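Local coordinates for protein ECL CdiI (PDB 4NTQ) that serves as the immunity protein of a contact-dependent growth inhibition system, binding the toxic ribosomal RNase carried by its partner CdiA, at residues F2-K7 with S21-N26; H33-Y38 with S67-E72; H61-V66 with E107-F112; T79-F84 with Q92-F97. All coordinates share one frame; numbering follows the deposited sequence.

In the fold
Contacts 1, 3 and 4 are largely buried, whereas contact 2 is partly exposed. Contacts 1 and 4 are antiparallel strand pairs in two different sheets, whose facing sides meet where Phe2, Ile23 and Ile25 pack on Trp80 and Leu82. Contact 3 shares a sheet with contact 4, since strands 61-65 and 76-85 are neighbours, but it holds a 3-10 turn through side-chain and backbone acceptors. Contact 2 has no direct hydrogen bonds: prolines, tyrosines and one water do the work, and it touches contact 3 at Val66. The toxin chain reaches contacts 2 and 4, hydrogen-bonding in contact 4 to Asn93 and to the backbone of Val95.

Contact 1 (F2-K7 with S21-N26); sequences FGIFSK and SSIVIN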
loop_
_atom_site.group_PDB
_atom_site.type_symbol
_atom_site.label_atom_id
_atom_site.label_comp_id
_atom_site.label_asym_id
_atom_site.label_seq_id
_atom_site.Cartn_x
_atom_site.Cartn_y
_atom_site.Cartn_z
ATOM N N PHE B 2 -1.272 -3.903 16.427
ATOM C CA PHE B 2 -1.180 -3.933 14.974
ATOM C C PHE B 2 -2.555 -3.900 14.369
ATOM O O PHE B 2 -3.460 -4.593 14.840
ATOM C CB PHE B 2 -0.497 -5.195 14.427
ATOM C CG PHE B 2 -0.572 -5.290 12.910
ATOM C CD1 PHE B 2 -1.541 -6.063 12.288
ATOM C CD2 PHE B 2 0.292 -4.558 12.115
ATOM C CE1 PHE B 2 -1.627 -6.124 10.896
ATOM C CE2 PHE B 2 0.205 -4.608 10.736
ATOM C CZ PHE B 2 -0.755 -5.396 10.121
ATOM N N GLY B 3 -2.706 -3.144 13.288
ATOM C CA GLY B 3 -3.953 -3.208 12.556
ATOM C C GLY B 3 -4.205 -2.035 11.653
ATOM O O GLY B 3 -3.386 -1.131 11.524
ATOM N N ILE B 4 -5.365 -2.076 11.016
ATOM C CA ILE B 4 -5.797 -1.044 10.115
ATOM C C ILE B 4 -7.184 -0.592 10.570
ATOM O O ILE B 4 -8.098 -1.410 10.661
ATOM C CB ILE B 4 -5.862 -1.593 8.690
ATOM C CG1 ILE B 4 -4.476 -2.069 8.241
ATOM C CG2 ILE B 4 -6.449 -0.533 7.749
ATOM C CD1 ILE B 4 -4.480 -2.778 6.888
ATOM N N PHE B 5 -7.338 0.705 10.844
ATOM C CA PHE B 5 -8.520 1.215 11.540
ATOM C C PHE B 5 -9.151 2.405 10.838
ATOM O O PHE B 5 -8.453 3.296 10.368
ATOM C CB PHE B 5 -8.134 1.631 12.960
ATOM C CG PHE B 5 -7.438 0.557 13.721
ATOM C CD1 PHE B 5 -8.168 -0.377 14.438
ATOM C CD2 PHE B 5 -6.047 0.453 13.690
ATOM C CE1 PHE B 5 -7.540 -1.376 15.137
ATOM C CE2 PHE B 5 -5.410 -0.551 14.382
ATOM C CZ PHE B 5 -6.161 -1.467 15.099
ATOM N N SER B 6 -10.476 2.415 10.783
ATOM C CA SER B 6 -11.217 3.538 10.219
ATOM C C SER B 6 -11.091 4.761 11.106
ATOM O O SER B 6 -11.016 4.631 12.325
ATOM C CB SER B 6 -12.706 3.201 10.121
ATOM O OG SER B 6 -12.911 2.044 9.344
ATOM N N LYS B 7 -11.067 5.940 10.490
ATOM C CA LYS B 7 -11.327 7.174 11.208
ATOM C C LYS B 7 -12.794 7.571 10.967
ATOM O O LYS B 7 -13.697 6.800 11.288
ATOM C CB LYS B 7 -10.353 8.253 10.763
ATOM C CG LYS B 7 -8.912 7.794 10.857
ATOM C CD LYS B 7 -7.950 8.828 10.293
ATOM C CE LYS B 7 -6.589 8.779 10.979
ATOM N NZ LYS B 7 -5.839 10.028 10.694
ATOM N N SER B 21 -8.396 6.144 7.050
ATOM C CA SER B 21 -7.998 5.047 7.913
ATOM C C SER B 21 -6.553 5.232 8.343
ATOM O O SER B 21 -5.827 6.069 7.802
ATOM C CB SER B 21 -8.052 3.710 7.161
ATOM O OG SER B 21 -9.286 3.493 6.515
ATOM N N SER B 22 -6.119 4.395 9.278
ATOM C CA SER B 22 -4.711 4.342 9.643
ATOM C C SER B 22 -4.249 2.907 9.699
ATOM O O SER B 22 -5.018 1.998 10.026
ATOM C CB SER B 22 -4.489 4.956 11.015
ATOM O OG SER B 22 -4.105 6.303 10.878
ATOM N N ILE B 23 -2.976 2.707 9.397
ATOM C CA ILE B 23 -2.351 1.466 9.759
ATOM C C ILE B 23 -1.384 1.738 10.912
ATOM O O ILE B 23 -0.624 2.700 10.880
ATOM C CB ILE B 23 -1.666 0.801 8.556
ATOM C CG1 ILE B 23 -1.104 -0.556 8.964
ATOM C CG2 ILE B 23 -0.553 1.680 7.994
ATOM C CD1 ILE B 23 -0.503 -1.343 7.808
ATOM N N VAL B 24 -1.450 0.891 11.935
ATOM C CA VAL B 24 -0.586 0.987 13.104
ATOM C C VAL B 24 0.273 -0.253 13.212
ATOM O O VAL B 24 -0.243 -1.370 13.235
ATOM C CB VAL B 24 -1.394 1.038 14.414
ATOM C CG1 VAL B 24 -0.455 1.210 15.603
ATOM C CG2 VAL B 24 -2.415 2.148 14.360
ATOM N N ILE B 25 1.580 -0.047 13.283
ATOM C CA ILE B 25 2.530 -1.124 13.469
ATOM C C ILE B 25 3.336 -0.729 14.693
ATOM O O ILE B 25 4.327 -0.011 14.578
ATOM C CB ILE B 25 3.470 -1.246 12.261
ATOM C CG1 ILE B 25 2.677 -1.356 10.952
ATOM C CG2 ILE B 25 4.371 -2.456 12.402
ATOM C CD1 ILE B 25 3.540 -1.106 9.692
ATOM N N ASN B 26 2.866 -1.140 15.869
ATOM C CA ASN B 26 3.509 -0.769 17.134
ATOM C C ASN B 26 3.620 0.757 17.312
ATOM O O ASN B 26 2.601 1.431 17.484
ATOM C CB ASN B 26 4.865 -1.471 17.285
ATOM C CG ASN B 26 5.471 -1.267 18.636
ATOM O OD1 ASN B 26 4.808 -0.787 19.552
ATOM N ND2 ASN B 26 6.741 -1.624 18.778
HETATM O O HOH W 1 -2.872 8.823 11.276
#
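Phe2 swings its ring beside Ile25, both side chains pointing the same way, and Ile25 CG1 meets the ring edge at Phe2 CE2, 4.1 Å off. With CG anti to the backbone N (chi1 173°), the ring sits by its own carbonyl carbon and leans toward Ile25, on the face shared with Ile4 and Ile23, where Phe139, Leu64 and Leu82 receive it. Gly3, its backbone fully extended, lies beside the Phe5 ring and pairs with Val24 through two bonds, Gly3 N to Val24 O at 3.0 Å and Val24 N to Gly3 O at 2.8 Å. Ile4 sets CG1 against Ile23 CG1 at 3.8 Å. Phe5, on the other face, is bonded to Ser22 in both directions; its side chain runs nearly perpendicular to that of Val24, with Phe5 CE2 4.0 Å from Val24 CG2. Lys7 extends so that CE passes 3.5 Å from Ser22 OG, while NZ reaches that hydroxyl through a water. Phe2, Ile4, Ile23 and Ile25 thus give this antiparallel pair the apolar inner face typical of a sheet packed on a second sheet.

Contact 2 (H33-Y38 with S67-E72); sequences HLPLSY and SMYEPE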
loop_
_atom_site.group_PDB
_atom_site.type_symbol
_atom_site.label_atom_id
_atom_site.label_comp_id
_atom_site.label_asym_id
_atom_site.label_seq_id
_atom_site.Cartn_x
_atom_site.Cartn_y
_atom_site.Cartn_z
ATOM N N HIS B 33 -6.036 6.127 2.636
ATOM C CA HIS B 33 -7.333 6.405 2.026
ATOM C C HIS B 33 -7.764 5.178 1.213
ATOM O O HIS B 33 -7.360 5.023 0.058
ATOM C CB HIS B 33 -7.252 7.626 1.105
ATOM C CG HIS B 33 -6.813 8.883 1.794
ATOM N ND1 HIS B 33 -6.226 9.941 1.130
ATOM C CD2 HIS B 33 -6.900 9.258 3.092
ATOM C CE1 HIS B 33 -5.955 10.907 1.989
ATOM N NE2 HIS B 33 -6.356 10.517 3.190
ATOM N N LEU B 34 -8.576 4.311 1.819
ATOM C CA LEU B 34 -8.993 3.073 1.181
ATOM C C LEU B 34 -10.141 3.352 0.221
ATOM O O LEU B 34 -11.212 3.772 0.655
ATOM C CB LEU B 34 -9.434 2.049 2.232
ATOM C CG LEU B 34 -8.340 1.212 2.898
ATOM C CD1 LEU B 34 -7.319 2.086 3.605
ATOM C CD2 LEU B 34 -8.944 0.199 3.869
ATOM N N PRO B 35 -9.918 3.138 -1.090
ATOM C CA PRO B 35 -10.983 3.404 -2.075
ATOM C C PRO B 35 -12.129 2.408 -1.946
ATOM O O PRO B 35 -11.902 1.206 -1.729
ATOM C CB PRO B 35 -10.271 3.232 -3.429
ATOM C CG PRO B 35 -9.113 2.375 -3.164
ATOM C CD PRO B 35 -8.669 2.712 -1.740
ATOM N N LEU B 36 -13.349 2.908 -2.099
ATOM C CA LEU B 36 -14.555 2.121 -1.860
ATOM C C LEU B 36 -15.339 1.820 -3.137
ATOM O O LEU B 36 -16.474 1.334 -3.085
ATOM C CB LEU B 36 -15.470 2.867 -0.878
ATOM C CG LEU B 36 -14.842 3.286 0.444
ATOM C CD1 LEU B 36 -15.800 4.192 1.229
ATOM C CD2 LEU B 36 -14.482 2.065 1.248
ATOM N N SER B 37 -14.762 2.143 -4.286
ATOM C CA SER B 37 -15.527 2.040 -5.533
ATOM C C SER B 37 -15.868 0.591 -5.913
ATOM O O SER B 37 -16.825 0.342 -6.634
ATOM C CB SER B 37 -14.829 2.778 -6.685
ATOM O OG SER B 37 -13.583 2.183 -6.992
ATOM N N TYR B 38 -15.100 -0.355 -5.393
ATOM C CA TYR B 38 -15.300 -1.777 -5.686
ATOM C C TYR B 38 -15.571 -2.564 -4.395
ATOM O O TYR B 38 -16.541 -3.307 -4.306
ATOM C CB TYR B 38 -14.075 -2.339 -6.423
ATOM C CG TYR B 38 -14.176 -3.795 -6.836
ATOM C CD1 TYR B 38 -14.976 -4.186 -7.907
ATOM C CD2 TYR B 38 -13.447 -4.772 -6.180
ATOM C CE1 TYR B 38 -15.060 -5.515 -8.294
ATOM C CE2 TYR B 38 -13.520 -6.107 -6.559
ATOM C CZ TYR B 38 -14.330 -6.464 -7.613
ATOM O OH TYR B 38 -14.401 -7.771 -7.980
ATOM N N SER B 67 -5.962 -1.072 -1.173
ATOM C CA SER B 67 -6.714 -0.529 -2.283
ATOM C C SER B 67 -7.093 -1.705 -3.164
ATOM O O SER B 67 -6.366 -2.694 -3.232
ATOM C CB SER B 67 -5.898 0.506 -3.074
ATOM O OG SER B 67 -4.855 -0.123 -3.799
HETATM N N MSE B 68 -8.231 -1.587 -3.839
HETATM C CA MSE B 68 -8.737 -2.640 -4.681
HETATM C C MSE B 68 -9.729 -2.046 -5.654
HETATM O O MSE B 68 -10.511 -1.160 -5.303
HETATM C CB MSE B 68 -9.425 -3.713 -3.841
HETATM C CG MSE B 68 -9.940 -4.888 -4.659
HETATM SE SE MSE B 68 -8.460 -5.837 -5.536
HETATM C CE MSE B 68 -7.206 -5.828 -4.017
ATOM N N TYR B 69 -9.677 -2.528 -6.887
ATOM C CA TYR B 69 -10.647 -2.141 -7.889
ATOM C C TYR B 69 -11.036 -3.399 -8.603
ATOM O O TYR B 69 -10.549 -4.478 -8.252
ATOM C CB TYR B 69 -10.033 -1.135 -8.851
ATOM C CG TYR B 69 -9.631 0.150 -8.169
ATOM C CD1 TYR B 69 -8.346 0.317 -7.654
ATOM C CD2 TYR B 69 -10.542 1.193 -8.017
ATOM C CE1 TYR B 69 -7.979 1.496 -7.024
ATOM C CE2 TYR B 69 -10.187 2.372 -7.391
ATOM C CZ TYR B 69 -8.912 2.523 -6.899
ATOM O OH TYR B 69 -8.564 3.699 -6.271
ATOM N N GLU B 70 -11.937 -3.265 -9.572
ATOM C CA GLU B 70 -12.234 -4.334 -10.506
ATOM C C GLU B 70 -10.906 -4.911 -10.959
ATOM O O GLU B 70 -10.088 -4.197 -11.535
ATOM C CB GLU B 70 -12.988 -3.776 -11.709
ATOM C CG GLU B 70 -13.566 -4.835 -12.633
ATOM C CD GLU B 70 -14.839 -5.450 -12.083
ATOM O OE1 GLU B 70 -15.677 -4.691 -11.548
ATOM O OE2 GLU B 70 -15.003 -6.686 -12.184
ATOM N N PRO B 71 -10.668 -6.194 -10.658
ATOM C CA PRO B 71 -9.379 -6.835 -10.968
ATOM C C PRO B 71 -8.945 -6.768 -12.448
ATOM O O PRO B 71 -7.745 -6.644 -12.704
ATOM C CB PRO B 71 -9.590 -8.283 -10.509
ATOM C CG PRO B 71 -10.633 -8.169 -9.417
ATOM C CD PRO B 71 -11.553 -7.068 -9.866
ATOM N N GLU B 72 -9.879 -6.833 -13.396
ATOM C CA GLU B 72 -9.512 -6.735 -14.811
ATOM C C GLU B 72 -9.233 -5.292 -15.227
ATOM O O GLU B 72 -8.596 -5.048 -16.251
ATOM C CB GLU B 72 -10.592 -7.357 -15.712
HETATM O O HOH W 2 -12.614 -0.361 -3.688
#
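Tyr38 lays one ring face against the backbone of 69-71 and has more surface buried here than any other residue of the two segments. Its CG stands anti to the backbone N (chi1 -178°), which carries the ring out along that backbone. Glu70 CA sits over the ring face, 3.9 Å from the centroid and 19° off the normal, a CH-pi contact. Tyr69 O and Glu70 N lie above the same face, nearer the rim. Glu70 then bends at chi2 and brings OE1 to 3.4 Å from Tyr38 CE1, its carboxylate steeply inclined to the ring. At the phenol end Pro71 CD comes within 3.6 Å of Tyr38 CZ, and nearer the CB end Met68, a selenomethionine, brings CG obliquely to 3.8 Å from Tyr38 CD2.

Pro35 makes the second patch. Its CG touches Tyr69 CZ at 3.7 Å, the two side chains crossing at about a right angle, and also packs on Ser67 CB. The Tyr69 hydroxyl is bonded to Glu16.

No direct hydrogen bond joins the segments; one water does so, donating to Pro35 O at 2.6 Å and to Met68 O, and accepting from Tyr38 N. The contact ties the end of strand 28-35 to the loop between strands 61-65 and 76-85, with Tyr44 of helix 41-58 bonded to Pro35 O and strand 16-25 adjoining Pro35 and Ser37.

Contact 3 (H61-V66 with E107-F112); sequences HSALAV and ENINKF
The backbones come closest at Ala63 and Asn110, with CA atoms 5.7 Å apart, where a 3-10 segment lies against strand 61-65. This is an outermost strand of the four-stranded antiparallel sheet, and one of its amides is taken by a side chain instead of by another strand: Ala63 N donates to Asn110 OD1 at 2.7 Å, the donor lying in the plane of the side-chain carbonyl. Asn110 ND2 has its own partners on helix 41-58, Glu54 and the hydroxyl of Ser51, so both ends of the amide are held and its rotation is fixed. Since Ser51 also meets Ala63 O, strand, helix and 3-10 turn are knitted together at one polar point.

Ile109 supplies the apolar part. It stretches out, both torsions near 180°, and puts CD1 3.7 Å from Ala63 CB and 3.9 Å from Ala65 CB, while Ile113 adds to the packing on Ala63. The side chains of His61 and Asn110 run antiparallel alongside one another, their ring and amide planes steeply inclined. At the ring edge His61 NE2 donates to Asn110 O over 2.8 Å at an N-H...O angle of 166°, with the oxygen exactly in the imidazole plane and offering a lone pair.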
loop_
_atom_site.group_PDB
_atom_site.type_symbol
_atom_site.label_atom_id
_atom_site.label_comp_id
_atom_site.label_asym_id
_atom_site.label_seq_id
_atom_site.Cartn_x
_atom_site.Cartn_y
_atom_site.Cartn_z
ATOM N N HIS B 61 3.717 -15.480 4.774
ATOM C CA HIS B 61 3.388 -14.066 4.721
ATOM C C HIS B 61 1.900 -13.818 4.582
ATOM O O HIS B 61 1.153 -14.703 4.176
ATOM C CB HIS B 61 4.137 -13.365 3.584
ATOM C CG HIS B 61 3.971 -14.022 2.246
ATOM N ND1 HIS B 61 4.917 -14.880 1.713
ATOM C CD2 HIS B 61 2.972 -13.946 1.335
ATOM C CE1 HIS B 61 4.504 -15.300 0.530
ATOM N NE2 HIS B 61 3.329 -14.754 0.278
ATOM N N SER B 62 1.480 -12.602 4.927
ATOM C CA SER B 62 0.090 -12.166 4.774
ATOM C C SER B 62 0.038 -10.798 4.114
ATOM O O SER B 62 0.473 -9.796 4.695
ATOM C CB SER B 62 -0.603 -12.083 6.134
ATOM O OG SER B 62 -0.965 -13.376 6.580
ATOM N N ALA B 63 -0.477 -10.750 2.898
ATOM C CA ALA B 63 -0.595 -9.478 2.214
ATOM C C ALA B 63 -1.946 -8.880 2.516
ATOM O O ALA B 63 -2.973 -9.534 2.273
ATOM C CB ALA B 63 -0.430 -9.665 0.731
ATOM N N LEU B 64 -1.930 -7.650 3.046
ATOM C CA LEU B 64 -3.145 -6.900 3.371
ATOM C C LEU B 64 -3.338 -5.769 2.373
ATOM O O LEU B 64 -2.642 -4.757 2.454
ATOM C CB LEU B 64 -3.033 -6.262 4.761
ATOM C CG LEU B 64 -2.659 -7.165 5.933
ATOM C CD1 LEU B 64 -2.530 -6.364 7.226
ATOM C CD2 LEU B 64 -3.678 -8.257 6.100
ATOM N N ALA B 65 -4.287 -5.922 1.453
ATOM C CA ALA B 65 -4.538 -4.898 0.443
ATOM C C ALA B 65 -5.189 -3.661 1.066
ATOM O O ALA B 65 -6.096 -3.775 1.889
ATOM C CB ALA B 65 -5.424 -5.444 -0.665
ATOM N N VAL B 66 -4.721 -2.480 0.684
ATOM C CA VAL B 66 -5.365 -1.259 1.154
ATOM C C VAL B 66 -5.845 -0.414 -0.025
ATOM O O VAL B 66 -6.096 0.790 0.096
ATOM C CB VAL B 66 -4.474 -0.478 2.105
ATOM C CG1 VAL B 66 -4.214 -1.325 3.360
ATOM C CG2 VAL B 66 -3.196 -0.090 1.410
ATOM N N GLU B 107 -8.406 -13.023 -3.966
ATOM C CA GLU B 107 -8.319 -14.147 -3.039
ATOM C C GLU B 107 -6.985 -14.876 -3.200
ATOM O O GLU B 107 -6.568 -15.642 -2.319
ATOM C CB GLU B 107 -9.504 -15.098 -3.218
ATOM C CG GLU B 107 -9.515 -15.876 -4.531
ATOM C CD GLU B 107 -9.823 -15.022 -5.760
ATOM O OE1 GLU B 107 -9.976 -13.781 -5.638
ATOM O OE2 GLU B 107 -9.907 -15.605 -6.864
ATOM N N ASN B 108 -6.307 -14.606 -4.313
ATOM C CA ASN B 108 -4.990 -15.179 -4.550
ATOM C C ASN B 108 -3.830 -14.250 -4.177
ATOM O O ASN B 108 -2.681 -14.538 -4.527
ATOM C CB ASN B 108 -4.835 -15.599 -6.020
ATOM C CG ASN B 108 -5.756 -16.734 -6.415
ATOM O OD1 ASN B 108 -6.120 -17.568 -5.587
ATOM N ND2 ASN B 108 -6.143 -16.769 -7.698
ATOM N N ILE B 109 -4.125 -13.148 -3.486
ATOM C CA ILE B 109 -3.131 -12.102 -3.218
ATOM C C ILE B 109 -1.794 -12.603 -2.632
ATOM O O ILE B 109 -0.734 -12.051 -2.922
ATOM C CB ILE B 109 -3.714 -10.973 -2.322
ATOM C CG1 ILE B 109 -2.733 -9.810 -2.188
ATOM C CG2 ILE B 109 -4.049 -11.491 -0.948
ATOM C CD1 ILE B 109 -3.274 -8.619 -1.373
ATOM N N ASN B 110 -1.842 -13.642 -1.809
ATOM C CA ASN B 110 -0.622 -14.106 -1.174
ATOM C C ASN B 110 0.325 -14.811 -2.149
ATOM O O ASN B 110 1.521 -14.889 -1.885
ATOM C CB ASN B 110 -0.921 -14.957 0.068
ATOM C CG ASN B 110 -1.238 -14.104 1.287
ATOM O OD1 ASN B 110 -0.647 -13.051 1.480
ATOM N ND2 ASN B 110 -2.186 -14.547 2.096
ATOM N N LYS B 111 -0.216 -15.296 -3.272
ATOM C CA LYS B 111 0.593 -15.851 -4.362
ATOM C C LYS B 111 1.380 -14.764 -5.100
ATOM O O LYS B 111 2.391 -15.052 -5.733
ATOM C CB LYS B 111 -0.276 -16.613 -5.378
ATOM C CG LYS B 111 -0.974 -17.859 -4.851
ATOM C CD LYS B 111 0.022 -18.894 -4.338
ATOM C CE LYS B 111 0.939 -19.410 -5.449
ATOM N NZ LYS B 111 1.937 -20.415 -4.948
ATOM N N PHE B 112 0.915 -13.516 -5.022
ATOM C CA PHE B 112 1.535 -12.435 -5.796
ATOM C C PHE B 112 2.669 -11.779 -5.026
ATOM O O PHE B 112 3.282 -10.820 -5.474
ATOM C CB PHE B 112 0.478 -11.417 -6.245
ATOM C CG PHE B 112 -0.488 -11.971 -7.251
ATOM C CD1 PHE B 112 -0.397 -11.618 -8.594
ATOM C CD2 PHE B 112 -1.464 -12.877 -6.865
ATOM C CE1 PHE B 112 -1.283 -12.146 -9.533
ATOM C CE2 PHE B 112 -2.352 -13.413 -7.792
ATOM C CZ PHE B 112 -2.262 -13.044 -9.135
#

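Contact 4 (T79-F84 with Q92-F97); sequences TWVLYF and QNNVIF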
loop_
_atom_site.group_PDB
_atom_site.type_symbol
_atom_site.label_atom_id
_atom_site.label_comp_id
_atom_site.label_asym_id
_atom_site.label_seq_id
_atom_site.Cartn_x
_atom_site.Cartn_y
_atom_site.Cartn_z
ATOM N N THR B 79 -0.384 -2.561 -0.870
ATOM C CA THR B 79 -0.527 -3.579 0.150
ATOM C C THR B 79 0.433 -3.321 1.286
ATOM O O THR B 79 1.454 -2.649 1.118
ATOM C CB THR B 79 -0.186 -4.964 -0.397
ATOM O OG1 THR B 79 1.211 -5.006 -0.705
ATOM C CG2 THR B 79 -1.007 -5.283 -1.654
ATOM N N TRP B 80 0.091 -3.859 2.450
ATOM C CA TRP B 80 1.039 -3.966 3.542
ATOM C C TRP B 80 1.235 -5.454 3.761
ATOM O O TRP B 80 0.259 -6.200 3.872
ATOM C CB TRP B 80 0.537 -3.221 4.781
ATOM C CG TRP B 80 0.596 -1.712 4.542
ATOM C CD1 TRP B 80 -0.262 -0.974 3.781
ATOM C CD2 TRP B 80 1.608 -0.797 5.003
ATOM N NE1 TRP B 80 0.137 0.343 3.758
ATOM C CE2 TRP B 80 1.275 0.479 4.503
ATOM C CE3 TRP B 80 2.758 -0.934 5.799
ATOM C CZ2 TRP B 80 2.044 1.612 4.770
ATOM C CZ3 TRP B 80 3.518 0.190 6.067
ATOM C CH2 TRP B 80 3.163 1.448 5.547
ATOM N N VAL B 81 2.498 -5.876 3.776
ATOM C CA VAL B 81 2.856 -7.283 3.733
ATOM C C VAL B 81 3.534 -7.721 5.018
ATOM O O VAL B 81 4.519 -7.109 5.444
ATOM C CB VAL B 81 3.808 -7.546 2.554
ATOM C CG1 VAL B 81 4.341 -8.958 2.604
ATOM C CG2 VAL B 81 3.095 -7.273 1.234
ATOM N N LEU B 82 3.004 -8.775 5.636
ATOM C CA LEU B 82 3.508 -9.253 6.924
ATOM C C LEU B 82 4.324 -10.515 6.697
ATOM O O LEU B 82 3.862 -11.446 6.040
ATOM C CB LEU B 82 2.352 -9.551 7.881
ATOM C CG LEU B 82 1.670 -8.379 8.600
ATOM C CD1 LEU B 82 1.189 -7.290 7.656
ATOM C CD2 LEU B 82 0.519 -8.889 9.425
ATOM N N TYR B 83 5.547 -10.542 7.215
ATOM C CA TYR B 83 6.371 -11.726 7.089
ATOM C C TYR B 83 6.587 -12.284 8.478
ATOM O O TYR B 83 7.003 -11.562 9.368
ATOM C CB TYR B 83 7.721 -11.385 6.457
ATOM C CG TYR B 83 7.701 -11.058 4.979
ATOM C CD1 TYR B 83 7.632 -12.073 4.024
ATOM C CD2 TYR B 83 7.809 -9.736 4.531
ATOM C CE1 TYR B 83 7.641 -11.785 2.668
ATOM C CE2 TYR B 83 7.821 -9.428 3.151
ATOM C CZ TYR B 83 7.729 -10.464 2.237
ATOM O OH TYR B 83 7.736 -10.194 0.894
ATOM N N PHE B 84 6.301 -13.559 8.668
ATOM C CA PHE B 84 6.408 -14.166 9.992
ATOM C C PHE B 84 7.722 -14.904 10.232
ATOM O O PHE B 84 8.083 -15.801 9.470
ATOM C CB PHE B 84 5.239 -15.108 10.218
ATOM C CG PHE B 84 3.913 -14.449 10.037
ATOM C CD1 PHE B 84 3.389 -13.646 11.043
ATOM C CD2 PHE B 84 3.192 -14.613 8.864
ATOM C CE1 PHE B 84 2.161 -13.018 10.895
ATOM C CE2 PHE B 84 1.954 -13.979 8.692
ATOM C CZ PHE B 84 1.438 -13.179 9.719
ATOM N N GLN B 92 6.186 -4.670 5.452
ATOM C CA GLN B 92 6.691 -3.871 4.356
ATOM C C GLN B 92 5.487 -3.316 3.632
ATOM O O GLN B 92 4.367 -3.787 3.835
ATOM C CB GLN B 92 7.550 -4.724 3.419
ATOM C CG GLN B 92 8.851 -5.145 4.058
ATOM C CD GLN B 92 9.795 -5.862 3.108
ATOM O OE1 GLN B 92 9.623 -5.842 1.889
ATOM N NE2 GLN B 92 10.806 -6.508 3.673
ATOM N N ASN B 93 5.717 -2.314 2.791
ATOM C CA ASN B 93 4.643 -1.626 2.105
ATOM C C ASN B 93 4.981 -1.736 0.643
ATOM O O ASN B 93 5.931 -1.110 0.170
ATOM C CB ASN B 93 4.598 -0.158 2.578
ATOM C CG ASN B 93 3.586 0.701 1.812
ATOM O OD1 ASN B 93 3.822 1.898 1.602
ATOM N ND2 ASN B 93 2.453 0.102 1.404
ATOM N N ASN B 94 4.243 -2.582 -0.067
ATOM C CA ASN B 94 4.612 -2.935 -1.437
ATOM C C ASN B 94 3.481 -2.644 -2.368
ATOM O O ASN B 94 2.319 -2.871 -2.027
ATOM C CB ASN B 94 5.018 -4.419 -1.539
ATOM C CG ASN B 94 6.222 -4.751 -0.674
ATOM O OD1 ASN B 94 6.993 -3.861 -0.297
ATOM N ND2 ASN B 94 6.394 -6.028 -0.353
ATOM N N VAL B 95 3.817 -2.110 -3.535
ATOM C CA VAL B 95 2.838 -1.919 -4.591
ATOM C C VAL B 95 2.882 -3.126 -5.505
ATOM O O VAL B 95 3.950 -3.477 -6.016
ATOM C CB VAL B 95 3.153 -0.687 -5.433
ATOM C CG1 VAL B 95 2.217 -0.609 -6.610
ATOM C CG2 VAL B 95 3.054 0.555 -4.595
ATOM N N ILE B 96 1.734 -3.762 -5.709
ATOM C CA ILE B 96 1.657 -4.871 -6.641
ATOM C C ILE B 96 1.203 -4.415 -8.028
ATOM O O ILE B 96 0.071 -3.974 -8.198
ATOM C CB ILE B 96 0.685 -5.928 -6.166
ATOM C CG1 ILE B 96 1.010 -6.363 -4.744
ATOM C CG2 ILE B 96 0.747 -7.110 -7.084
ATOM C CD1 ILE B 96 0.326 -7.653 -4.369
ATOM N N PHE B 97 2.080 -4.546 -9.018
ATOM C CA PHE B 97 1.763 -4.132 -10.383
ATOM C C PHE B 97 1.059 -5.226 -11.165
ATOM O O PHE B 97 1.509 -6.363 -11.187
ATOM C CB PHE B 97 3.025 -3.693 -11.117
ATOM C CG PHE B 97 3.501 -2.339 -10.712
ATOM C CD1 PHE B 97 2.793 -1.211 -11.082
ATOM C CD2 PHE B 97 4.643 -2.190 -9.952
ATOM C CE1 PHE B 97 3.220 0.047 -10.701
ATOM C CE2 PHE B 97 5.073 -0.937 -9.566
ATOM C CZ PHE B 97 4.365 0.180 -9.939
#
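Thr79 and Asn94 form a hydrogen-bonded antiparallel pair in which each carbonyl oxygen takes two donors. Asn94 O receives the backbone N of Thr79 and also its hydroxyl: Thr79 OG1 lies 2.7 Å from Asn94 O, a chi1 of 67° setting it between the backbone N and the carbonyl carbon. Thr79 O receives the backbone N of Asn94 on one face of the carbonyl plane and a side-chain amide on the opposite face. In the latter bond Asn93 ND2 is 2.9 Å from Thr79 O. Val81 and Gln92 add a second reciprocal pair, the straighter bond running from Val81 N to Gln92 O at 172°.

Stacking comes next. The Asn93 amide lies on the Trp80 indole with the planes 7° apart, and Asn93 CB stands 3.5 Å from the centroid of the six-membered ring, almost on its normal, a CH-pi contact. Asn93 ND2 hovers over the same face near the rim.

Both strands belong to the beta hairpin 76-85/88-97 at the middle of the four-stranded antiparallel sheet, and the hairpin also meets the toxin: Asn93 OD1 bonds to Arg222 of the CdiA chain, which also packs on Trp80, and the amide is thereby gripped at both ends.

Van der Waals packing occupies the face of Thr79 and Val81. Thr79 CG2 lies 3.8 Å from Ile96 CD1, the side chains nearly perpendicular. Tyr83 CE2 approaches Gln92 CD at 4.1 Å; the Tyr83 hydroxyl is bonded to Glu114, and Gln92 NE2 to Thr117 and Glu128.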